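Local structure of monoglyceride lipase (Saccharomyces cerevisiae, 4ZWN) at residues 41-47 and 96-102; 61-67 and 136-142; 91-95 and 123-127. The protein hydrolyses monoacylglycerols, preferably monounsaturated ones, to free fatty acids and glycerol, and takes part in the breakdown of fatty acid ethyl esters. The protein carries 2 engineered substitutions. One frame throughout, in Å; residues are numbered along the deposited sequence.

Interaction 1: 41-47 and 96-102; sequences FDGAKFG and QRGAGVT
The turn between the first two strands of the alpha/beta-hydrolase sheet is held by R97, whose guanidinium reaches across to the backbone carbonyls of F41 and D42. NH1 and NH2 of R97 both donate to D42 O, each at 3.1 Å, approaching from the same face of that carbonyl, so one oxygen is gripped end-on by two nitrogens. NH2 adds a weak bond to F41 O at 3.3 Å. D42 OD2 makes a long salt bridge of 3.9 Å with R97 NH2, by charge alone, since the oxygen lies well out of the guanidinium plane. A44 CB packs over one guanidinium face, 3.4 Å from R97 NH1. The arginine extends until it bends at chi3 (-54°), and its NE forms a salt bridge with D119 on helix 113-134, which together with the carbonyl bonds probably restricts rotation of the guanidinium. NH2 of R97 also lies near the plane of the F46 ring, at its edge, 3.7 Å from CZ. Over a face of that ring sits T102 CG2, a CH-pi contact 4.1 Å from the centroid. The same threonine uses both branches: OG1 accepts from G47 N at 3.2 Å (N-H...O 154°) and must give its own proton to D95 O, since a carbonyl can only accept. R97 and G98 are the two central residues of a type II turn from Q96 to A99. The sequence D-Q-R-G-A-G, from D95 to G100, is the D-x-R-G-x-G signature that follows the fourth strand in many alpha/beta hydrolases.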
loop_
_atom_site.group_PDB
_atom_site.type_symbol
_atom_site.label_atom_id
_atom_site.label_comp_id
_atom_site.label_asym_id
_atom_site.label_seq_id
_atom_site.Cartn_x
_atom_site.Cartn_y
_atom_site.Cartn_z
ATOM N N PHE A 41 18.597 -7.185 -5.633
ATOM C CA PHE A 41 19.049 -6.326 -4.545
ATOM C C PHE A 41 19.031 -7.079 -3.221
ATOM O O PHE A 41 18.006 -7.642 -2.836
ATOM C CB PHE A 41 18.179 -5.068 -4.442
ATOM C CG PHE A 41 18.507 -4.199 -3.258
ATOM C CD1 PHE A 41 19.581 -3.325 -3.300
ATOM C CD2 PHE A 41 17.735 -4.250 -2.107
ATOM C CE1 PHE A 41 19.887 -2.521 -2.214
ATOM C CE2 PHE A 41 18.035 -3.447 -1.015
ATOM C CZ PHE A 41 19.114 -2.582 -1.070
ATOM N N ASP A 42 20.178 -7.082 -2.545
ATOM C CA ASP A 42 20.327 -7.669 -1.215
ATOM C C ASP A 42 19.763 -9.085 -1.133
ATOM O O ASP A 42 18.998 -9.409 -0.227
ATOM C CB ASP A 42 19.662 -6.775 -0.167
ATOM C CG ASP A 42 20.109 -7.101 1.244
ATOM O OD1 ASP A 42 21.215 -7.659 1.401
ATOM O OD2 ASP A 42 19.355 -6.800 2.194
ATOM N N GLY A 43 20.135 -9.919 -2.098
ATOM C CA GLY A 43 19.793 -11.329 -2.064
ATOM C C GLY A 43 18.365 -11.659 -2.452
ATOM O O GLY A 43 17.828 -12.686 -2.039
ATOM N N ALA A 44 17.745 -10.795 -3.246
ATOM C CA ALA A 44 16.391 -11.057 -3.721
ATOM C C ALA A 44 16.183 -10.529 -5.138
ATOM O O ALA A 44 16.712 -9.479 -5.505
ATOM C CB ALA A 44 15.372 -10.449 -2.771
ATOM N N LYS A 45 15.417 -11.271 -5.932
ATOM C CA LYS A 45 15.098 -10.856 -7.291
ATOM C C LYS A 45 13.728 -10.194 -7.318
ATOM O O LYS A 45 12.701 -10.869 -7.374
ATOM C CB LYS A 45 15.135 -12.049 -8.252
ATOM C CG LYS A 45 15.069 -11.649 -9.718
ATOM C CD LYS A 45 15.048 -12.852 -10.646
ATOM C CE LYS A 45 13.722 -13.590 -10.572
ATOM N NZ LYS A 45 13.598 -14.615 -11.646
ATOM N N PHE A 46 13.723 -8.867 -7.271
ATOM C CA PHE A 46 12.486 -8.104 -7.196
ATOM C C PHE A 46 11.807 -7.951 -8.555
ATOM O O PHE A 46 12.401 -7.436 -9.503
ATOM C CB PHE A 46 12.752 -6.718 -6.601
ATOM C CG PHE A 46 13.132 -6.742 -5.149
ATOM C CD1 PHE A 46 14.456 -6.861 -4.766
ATOM C CD2 PHE A 46 12.164 -6.635 -4.167
ATOM C CE1 PHE A 46 14.806 -6.882 -3.428
ATOM C CE2 PHE A 46 12.509 -6.654 -2.828
ATOM C CZ PHE A 46 13.831 -6.778 -2.460
ATOM N N GLY A 47 10.559 -8.400 -8.640
ATOM C CA GLY A 47 9.738 -8.127 -9.805
ATOM C C GLY A 47 9.104 -6.755 -9.663
ATOM O O GLY A 47 8.566 -6.424 -8.607
ATOM N N GLN A 96 7.183 -6.832 -3.002
ATOM C CA GLN A 96 8.129 -6.701 -1.900
ATOM C C GLN A 96 8.689 -8.055 -1.483
ATOM O O GLN A 96 8.130 -9.100 -1.822
ATOM C CB GLN A 96 7.466 -6.026 -0.697
ATOM C CG GLN A 96 6.850 -4.670 -0.993
ATOM C CD GLN A 96 6.101 -4.108 0.201
ATOM O OE1 GLN A 96 6.693 -3.826 1.242
ATOM N NE2 GLN A 96 4.790 -3.953 0.058
ATOM N N ARG A 97 9.796 -8.023 -0.747
ATOM C CA ARG A 97 10.400 -9.236 -0.214
ATOM C C ARG A 97 9.395 -9.987 0.653
ATOM O O ARG A 97 8.846 -9.434 1.603
ATOM C CB ARG A 97 11.658 -8.900 0.591
ATOM C CG ARG A 97 12.479 -10.109 1.013
ATOM C CD ARG A 97 13.660 -9.686 1.873
ATOM N NE ARG A 97 14.477 -8.671 1.214
ATOM C CZ ARG A 97 15.618 -8.920 0.579
ATOM N NH1 ARG A 97 16.094 -10.156 0.521
ATOM N NH2 ARG A 97 16.289 -7.929 0.007
ATOM N N GLY A 98 9.150 -11.246 0.307
ATOM C CA GLY A 98 8.199 -12.066 1.031
ATOM C C GLY A 98 6.879 -12.199 0.299
ATOM O O GLY A 98 5.991 -12.936 0.731
ATOM N N ALA A 99 6.754 -11.491 -0.819
ATOM C CA ALA A 99 5.489 -11.441 -1.544
ATOM C C ALA A 99 5.670 -11.547 -3.056
ATOM O O ALA A 99 6.769 -11.354 -3.577
ATOM C CB ALA A 99 4.745 -10.161 -1.198
ATOM N N GLY A 100 4.577 -11.856 -3.747
ATOM C CA GLY A 100 4.550 -11.861 -5.200
ATOM C C GLY A 100 5.567 -12.776 -5.852
ATOM O O GLY A 100 5.885 -13.839 -5.324
ATOM N N VAL A 101 6.079 -12.352 -7.005
ATOM C CA VAL A 101 7.051 -13.139 -7.755
ATOM C C VAL A 101 8.468 -12.935 -7.223
ATOM O O VAL A 101 9.404 -13.615 -7.646
ATOM C CB VAL A 101 7.024 -12.789 -9.259
ATOM C CG1 VAL A 101 5.643 -13.054 -9.843
ATOM C CG2 VAL A 101 7.433 -11.340 -9.478
ATOM N N THR A 102 8.619 -11.995 -6.295
ATOM C CA THR A 102 9.914 -11.713 -5.681
ATOM C C THR A 102 10.357 -12.854 -4.773
ATOM O O THR A 102 11.527 -13.242 -4.767
ATOM C CB THR A 102 9.874 -10.406 -4.863
ATOM O OG1 THR A 102 9.619 -9.301 -5.739
ATOM C CG2 THR A 102 11.196 -10.176 -4.141
#

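Interaction 2: 61-67 and 136-142; sequences RGRVLLI and IPLFMWG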
loop_
_atom_site.group_PDB
_atom_site.type_symbol
_atom_site.label_atom_id
_atom_site.label_comp_id
_atom_site.label_asym_id
_atom_site.label_seq_id
_atom_site.Cartn_x
_atom_site.Cartn_y
_atom_site.Cartn_z
ATOM N N ARG A 61 2.604 14.649 -14.993
ATOM C CA ARG A 61 2.419 15.570 -13.877
ATOM C C ARG A 61 3.208 15.101 -12.663
ATOM O O ARG A 61 3.672 15.910 -11.861
ATOM C CB ARG A 61 0.941 15.699 -13.521
ATOM C CG ARG A 61 0.087 16.300 -14.616
ATOM C CD ARG A 61 -1.332 16.477 -14.127
ATOM N NE ARG A 61 -1.378 17.328 -12.944
ATOM C CZ ARG A 61 -1.698 18.618 -12.967
ATOM N NH1 ARG A 61 -2.011 19.203 -14.115
ATOM N NH2 ARG A 61 -1.712 19.320 -11.843
ATOM N N GLY A 62 3.350 13.784 -12.535
ATOM C CA GLY A 62 4.081 13.190 -11.431
ATOM C C GLY A 62 4.102 11.672 -11.473
ATOM O O GLY A 62 3.396 11.046 -12.269
ATOM N N ARG A 63 4.923 11.073 -10.617
ATOM C CA ARG A 63 4.979 9.618 -10.503
ATOM C C ARG A 63 4.550 9.168 -9.108
ATOM O O ARG A 63 4.909 9.795 -8.109
ATOM C CB ARG A 63 6.386 9.104 -10.812
ATOM C CG ARG A 63 6.502 7.584 -10.807
ATOM C CD ARG A 63 7.921 7.122 -11.087
ATOM N NE ARG A 63 8.395 7.571 -12.392
ATOM C CZ ARG A 63 9.510 7.138 -12.970
ATOM N NH1 ARG A 63 10.266 6.236 -12.359
ATOM N NH2 ARG A 63 9.868 7.602 -14.162
ATOM N N VAL A 64 3.781 8.083 -9.042
ATOM C CA VAL A 64 3.352 7.544 -7.755
ATOM C C VAL A 64 3.965 6.170 -7.485
ATOM O O VAL A 64 3.812 5.241 -8.278
ATOM C CB VAL A 64 1.815 7.424 -7.666
ATOM C CG1 VAL A 64 1.398 7.161 -6.232
ATOM C CG2 VAL A 64 1.143 8.688 -8.182
ATOM N N LEU A 65 4.662 6.058 -6.358
ATOM C CA LEU A 65 5.233 4.794 -5.907
ATOM C C LEU A 65 4.191 4.013 -5.103
ATOM O O LEU A 65 3.719 4.481 -4.067
ATOM C CB LEU A 65 6.483 5.047 -5.058
ATOM C CG LEU A 65 7.626 4.023 -5.045
ATOM C CD1 LEU A 65 8.697 4.451 -4.054
ATOM C CD2 LEU A 65 7.146 2.617 -4.733
ATOM N N LEU A 66 3.844 2.819 -5.570
ATOM C CA LEU A 66 2.809 2.036 -4.905
ATOM C C LEU A 66 3.394 0.938 -4.016
ATOM O O LEU A 66 4.132 0.070 -4.480
ATOM C CB LEU A 66 1.863 1.423 -5.938
ATOM C CG LEU A 66 1.271 2.376 -6.981
ATOM C CD1 LEU A 66 0.186 1.684 -7.779
ATOM C CD2 LEU A 66 0.724 3.634 -6.336
ATOM N N ILE A 67 3.057 0.991 -2.731
ATOM C CA ILE A 67 3.457 -0.040 -1.782
ATOM C C ILE A 67 2.271 -0.951 -1.486
ATOM O O ILE A 67 1.344 -0.559 -0.774
ATOM C CB ILE A 67 3.979 0.563 -0.466
ATOM C CG1 ILE A 67 4.998 1.666 -0.749
ATOM C CG2 ILE A 67 4.584 -0.524 0.415
ATOM C CD1 ILE A 67 5.495 2.368 0.491
ATOM N N ILE A 136 9.995 15.769 -12.316
ATOM C CA ILE A 136 8.637 15.459 -11.878
ATOM C C ILE A 136 8.610 14.976 -10.428
ATOM O O ILE A 136 9.542 14.315 -9.968
ATOM C CB ILE A 136 7.977 14.394 -12.782
ATOM C CG1 ILE A 136 8.731 13.070 -12.697
ATOM C CG2 ILE A 136 7.914 14.883 -14.221
ATOM C CD1 ILE A 136 8.063 11.950 -13.449
ATOM N N PRO A 137 7.535 15.313 -9.702
ATOM C CA PRO A 137 7.406 14.955 -8.286
ATOM C C PRO A 137 7.142 13.468 -8.071
ATOM O O PRO A 137 6.484 12.825 -8.895
ATOM C CB PRO A 137 6.210 15.790 -7.827
ATOM C CG PRO A 137 5.391 15.964 -9.059
ATOM C CD PRO A 137 6.380 16.096 -10.178
ATOM N N LEU A 138 7.659 12.934 -6.968
ATOM C CA LEU A 138 7.452 11.537 -6.611
ATOM C C LEU A 138 6.560 11.416 -5.385
ATOM O O LEU A 138 6.910 11.892 -4.304
ATOM C CB LEU A 138 8.789 10.843 -6.350
ATOM C CG LEU A 138 8.705 9.364 -5.968
ATOM C CD1 LEU A 138 8.106 8.546 -7.105
ATOM C CD2 LEU A 138 10.073 8.829 -5.579
ATOM N N PHE A 139 5.405 10.781 -5.559
ATOM C CA PHE A 139 4.467 10.571 -4.464
ATOM C C PHE A 139 4.519 9.126 -3.983
ATOM O O PHE A 139 4.920 8.232 -4.728
ATOM C CB PHE A 139 3.043 10.938 -4.895
ATOM C CG PHE A 139 2.857 12.399 -5.202
ATOM C CD1 PHE A 139 3.094 12.890 -6.477
ATOM C CD2 PHE A 139 2.443 13.279 -4.218
ATOM C CE1 PHE A 139 2.925 14.233 -6.761
ATOM C CE2 PHE A 139 2.273 14.622 -4.495
ATOM C CZ PHE A 139 2.513 15.100 -5.770
ATOM N N MET A 140 4.114 8.903 -2.736
ATOM C CA MET A 140 4.141 7.568 -2.153
ATOM C C MET A 140 2.745 7.122 -1.718
ATOM O O MET A 140 2.050 7.831 -0.993
ATOM C CB MET A 140 5.113 7.522 -0.969
ATOM C CG MET A 140 5.218 6.158 -0.295
ATOM S SD MET A 140 6.510 6.088 0.965
ATOM C CE MET A 140 7.979 6.270 -0.043
ATOM N N TRP A 141 2.351 5.937 -2.173
ATOM C CA TRP A 141 1.030 5.379 -1.905
ATOM C C TRP A 141 1.172 3.989 -1.302
ATOM O O TRP A 141 2.058 3.230 -1.688
ATOM C CB TRP A 141 0.211 5.323 -3.197
ATOM C CG TRP A 141 -1.138 4.661 -3.096
ATOM C CD1 TRP A 141 -2.343 5.283 -2.938
ATOM C CD2 TRP A 141 -1.423 3.257 -3.186
ATOM N NE1 TRP A 141 -3.356 4.356 -2.911
ATOM C CE2 TRP A 141 -2.820 3.105 -3.060
ATOM C CE3 TRP A 141 -0.633 2.114 -3.352
ATOM C CZ2 TRP A 141 -3.444 1.857 -3.097
ATOM C CZ3 TRP A 141 -1.255 0.873 -3.388
ATOM C CH2 TRP A 141 -2.647 0.757 -3.261
ATOM N N GLY A 142 0.304 3.656 -0.357
ATOM C CA GLY A 142 0.343 2.348 0.267
ATOM C C GLY A 142 -1.025 1.890 0.727
ATOM O O GLY A 142 -1.826 2.694 1.201
#
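R63, L65 and I67 exchange backbone hydrogen bonds with P137, F139 and W141, pairing two parallel central strands of the alpha/beta-hydrolase sheet; strand 138-143 runs straight into the G-x-S-x-G nucleophile elbow that begins at G142. The five bonds are short and straight, that from L65 N to F139 O measuring 2.7 Å, and the two short strand segments cross at -27°, in line with the twist of such a sheet. V64, L66, F139 and W141 line one face. There W141 CG stands anti to the backbone N (chi1 175°), which swings the indole alongside L66: L66 CD2 lies 3.6 Å from W141 CB, and L66 CB 3.7 Å from W141 CE3. V64, in the bridge with F139 two residues back on the same face, brings CG1 to W141 CB, and the indole also pairs edge-to-face with F305. An alanine in place of W141 would keep the CB contact but is likely to open a gap beside L66 CB and CD2 where CE3 lay, and to deprive F305 of its aromatic partner. R63, L65, L138, M140 and I67 occupy the other face, beneath helix 113-134. R63 runs out extended past L138, whose CD1 is 4.1 Å from its CB, and then bends at chi3; NE pairs with E90 and NH1 with E130, so this buried charge is answered by two carboxylates. L138 CD1 also touches R63 O. At the end nearest the inferred nucleophile S144, M140 turns its thioether across I67, and I67 CD1 rests 3.9 Å from both CG and SD of M140.

Interaction 3: 91-95 and 123-127; sequences SFTFD and FVEKN
F123 O takes two hydrogen bonds from N127, whose side-chain amide in turn lies against the ring of F92. The backbone N of N127 makes the ordinary helical bond at 3.2 Å, while its ND2 arrives from the opposite face of the carbonyl at only 2.6 Å and nearly within its own amide plane. This second bond folds the asparagine back along helix 113-134 and fixes the rotation of its amide. Its other end is held too, because OD1 accepts from R63 NH1, on a neighbouring strand. Thus secured, the amide stands steeply on one face of the F92 ring, the two planes 76° apart, with ND2 3.2 Å from F92 CD1 and displaced toward the rim. OD1 is equally close to CG, 3.2 Å, where the ring joins its CB. From the preceding residue of the helix, K126 brings CD to F92 CZ, while its NZ pairs with E130. F123 itself meets two rings. With F94 it forms a face-to-face stack, centroids 4.2 Å apart and planes 17° from parallel, in which F123 CD2 lies over the centre of the F94 ring. F94 reaches it by placing CG between its backbone N and carbonyl carbon (chi1 65°). F92 meets F123 less regularly, F92 CE1 lying 3.7 Å from F123 CD1 with the planes oblique; F46 adds an edge-to-face neighbour to F123. The helix segment runs roughly antiparallel to the strand, the axes 10.3 Å apart, in the crossover that leads to strand 138-143. Chemically, the contact is an aromatic cluster, probably held largely by dispersion, and the hydrogen bonds to the N127 amide nitrogen and oxygen are likely to offset much of the cost of burying it.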
loop_
_atom_site.group_PDB
_atom_site.type_symbol
_atom_site.label_atom_id
_atom_site.label_comp_id
_atom_site.label_asym_id
_atom_site.label_seq_id
_atom_site.Cartn_x
_atom_site.Cartn_y
_atom_site.Cartn_z
ATOM N N SER A 91 3.299 5.400 -12.682
ATOM C CA SER A 91 3.273 4.542 -11.504
ATOM C C SER A 91 4.497 3.643 -11.449
ATOM O O SER A 91 5.028 3.224 -12.479
ATOM C CB SER A 91 2.008 3.680 -11.479
ATOM O OG SER A 91 0.842 4.463 -11.311
ATOM N N PHE A 92 4.942 3.353 -10.232
ATOM C CA PHE A 92 5.976 2.361 -10.011
ATOM C C PHE A 92 5.578 1.495 -8.831
ATOM O O PHE A 92 5.273 2.003 -7.752
ATOM C CB PHE A 92 7.337 3.012 -9.757
ATOM C CG PHE A 92 8.476 2.026 -9.686
ATOM C CD1 PHE A 92 8.773 1.369 -8.503
ATOM C CD2 PHE A 92 9.246 1.755 -10.807
ATOM C CE1 PHE A 92 9.815 0.460 -8.439
ATOM C CE2 PHE A 92 10.289 0.849 -10.748
ATOM C CZ PHE A 92 10.574 0.201 -9.564
ATOM N N THR A 93 5.575 0.186 -9.041
ATOM C CA THR A 93 5.321 -0.747 -7.957
ATOM C C THR A 93 6.254 -1.940 -8.079
ATOM O O THR A 93 6.789 -2.221 -9.152
ATOM C CB THR A 93 3.853 -1.224 -7.941
ATOM O OG1 THR A 93 3.597 -1.944 -6.729
ATOM C CG2 THR A 93 3.559 -2.121 -9.133
ATOM N N PHE A 94 6.460 -2.632 -6.968
ATOM C CA PHE A 94 7.301 -3.816 -6.961
ATOM C C PHE A 94 6.757 -4.815 -5.954
ATOM O O PHE A 94 6.237 -4.427 -4.908
ATOM C CB PHE A 94 8.753 -3.450 -6.632
ATOM C CG PHE A 94 8.947 -2.906 -5.241
ATOM C CD1 PHE A 94 8.703 -1.571 -4.963
ATOM C CD2 PHE A 94 9.381 -3.731 -4.214
ATOM C CE1 PHE A 94 8.881 -1.069 -3.687
ATOM C CE2 PHE A 94 9.563 -3.236 -2.936
ATOM C CZ PHE A 94 9.314 -1.903 -2.671
ATOM N N ASP A 95 6.855 -6.098 -6.281
ATOM C CA ASP A 95 6.521 -7.136 -5.319
ATOM C C ASP A 95 7.590 -7.127 -4.233
ATOM O O ASP A 95 8.764 -7.357 -4.511
ATOM C CB ASP A 95 6.425 -8.510 -5.991
ATOM C CG ASP A 95 5.231 -8.625 -6.931
ATOM O OD1 ASP A 95 4.364 -7.724 -6.925
ATOM O OD2 ASP A 95 5.153 -9.629 -7.671
ATOM N N PHE A 123 14.319 1.406 -3.936
ATOM C CA PHE A 123 13.402 1.704 -5.030
ATOM C C PHE A 123 12.929 3.149 -4.997
ATOM O O PHE A 123 12.492 3.686 -6.013
ATOM C CB PHE A 123 12.205 0.757 -4.996
ATOM C CG PHE A 123 12.542 -0.646 -5.399
ATOM C CD1 PHE A 123 12.715 -0.972 -6.736
ATOM C CD2 PHE A 123 12.698 -1.638 -4.445
ATOM C CE1 PHE A 123 13.033 -2.261 -7.114
ATOM C CE2 PHE A 123 13.015 -2.930 -4.815
ATOM C CZ PHE A 123 13.182 -3.242 -6.153
ATOM N N VAL A 124 13.017 3.772 -3.828
ATOM C CA VAL A 124 12.755 5.199 -3.717
ATOM C C VAL A 124 13.837 5.960 -4.473
ATOM O O VAL A 124 13.544 6.822 -5.299
ATOM C CB VAL A 124 12.707 5.668 -2.246
ATOM C CG1 VAL A 124 12.889 7.174 -2.158
ATOM C CG2 VAL A 124 11.402 5.247 -1.595
ATOM N N GLU A 125 15.092 5.614 -4.199
ATOM C CA GLU A 125 16.225 6.273 -4.838
ATOM C C GLU A 125 16.271 6.020 -6.340
ATOM O O GLU A 125 16.726 6.871 -7.103
ATOM C CB GLU A 125 17.530 5.817 -4.193
ATOM C CG GLU A 125 17.668 6.249 -2.749
ATOM C CD GLU A 125 18.897 5.669 -2.090
ATOM O OE1 GLU A 125 19.570 4.831 -2.727
ATOM O OE2 GLU A 125 19.190 6.051 -0.936
ATOM N N LYS A 126 15.802 4.849 -6.757
ATOM C CA LYS A 126 15.730 4.509 -8.174
ATOM C C LYS A 126 14.763 5.435 -8.900
ATOM O O LYS A 126 15.092 6.003 -9.943
ATOM C CB LYS A 126 15.298 3.052 -8.357
ATOM C CG LYS A 126 15.139 2.613 -9.808
ATOM C CD LYS A 126 14.563 1.202 -9.889
ATOM C CE LYS A 126 14.852 0.537 -11.232
ATOM N NZ LYS A 126 14.150 1.188 -12.372
ATOM N N ASN A 127 13.567 5.582 -8.339
ATOM C CA ASN A 127 12.551 6.447 -8.925
ATOM C C ASN A 127 12.917 7.918 -8.792
ATOM O O ASN A 127 12.629 8.719 -9.680
ATOM C CB ASN A 127 11.191 6.184 -8.279
ATOM C CG ASN A 127 10.568 4.890 -8.751
ATOM O OD1 ASN A 127 9.958 4.839 -9.817
ATOM N ND2 ASN A 127 10.716 3.835 -7.958
#

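How the interactions relate
From the N terminus, 41-47 comes first and pairs with 96-102, so interaction 1 closes a loop that contains 61-67 and 91-95. Interaction 2 starts inside that loop and closes beyond it at 136-142; interaction 3 likewise starts inside and closes at 123-127. Interaction 1 therefore crosses both others, whereas interaction 3 nests within interaction 2. Strands 44-51, 89-94, 62-67 and 138-143 lie side by side in the sheet, and helix 113-134 packs on it. The seams are direct: G47 O meets D95 N at 2.9 Å between interactions 1 and 3, and L66 N meets F92 O at 2.7 Å between 2 and 3.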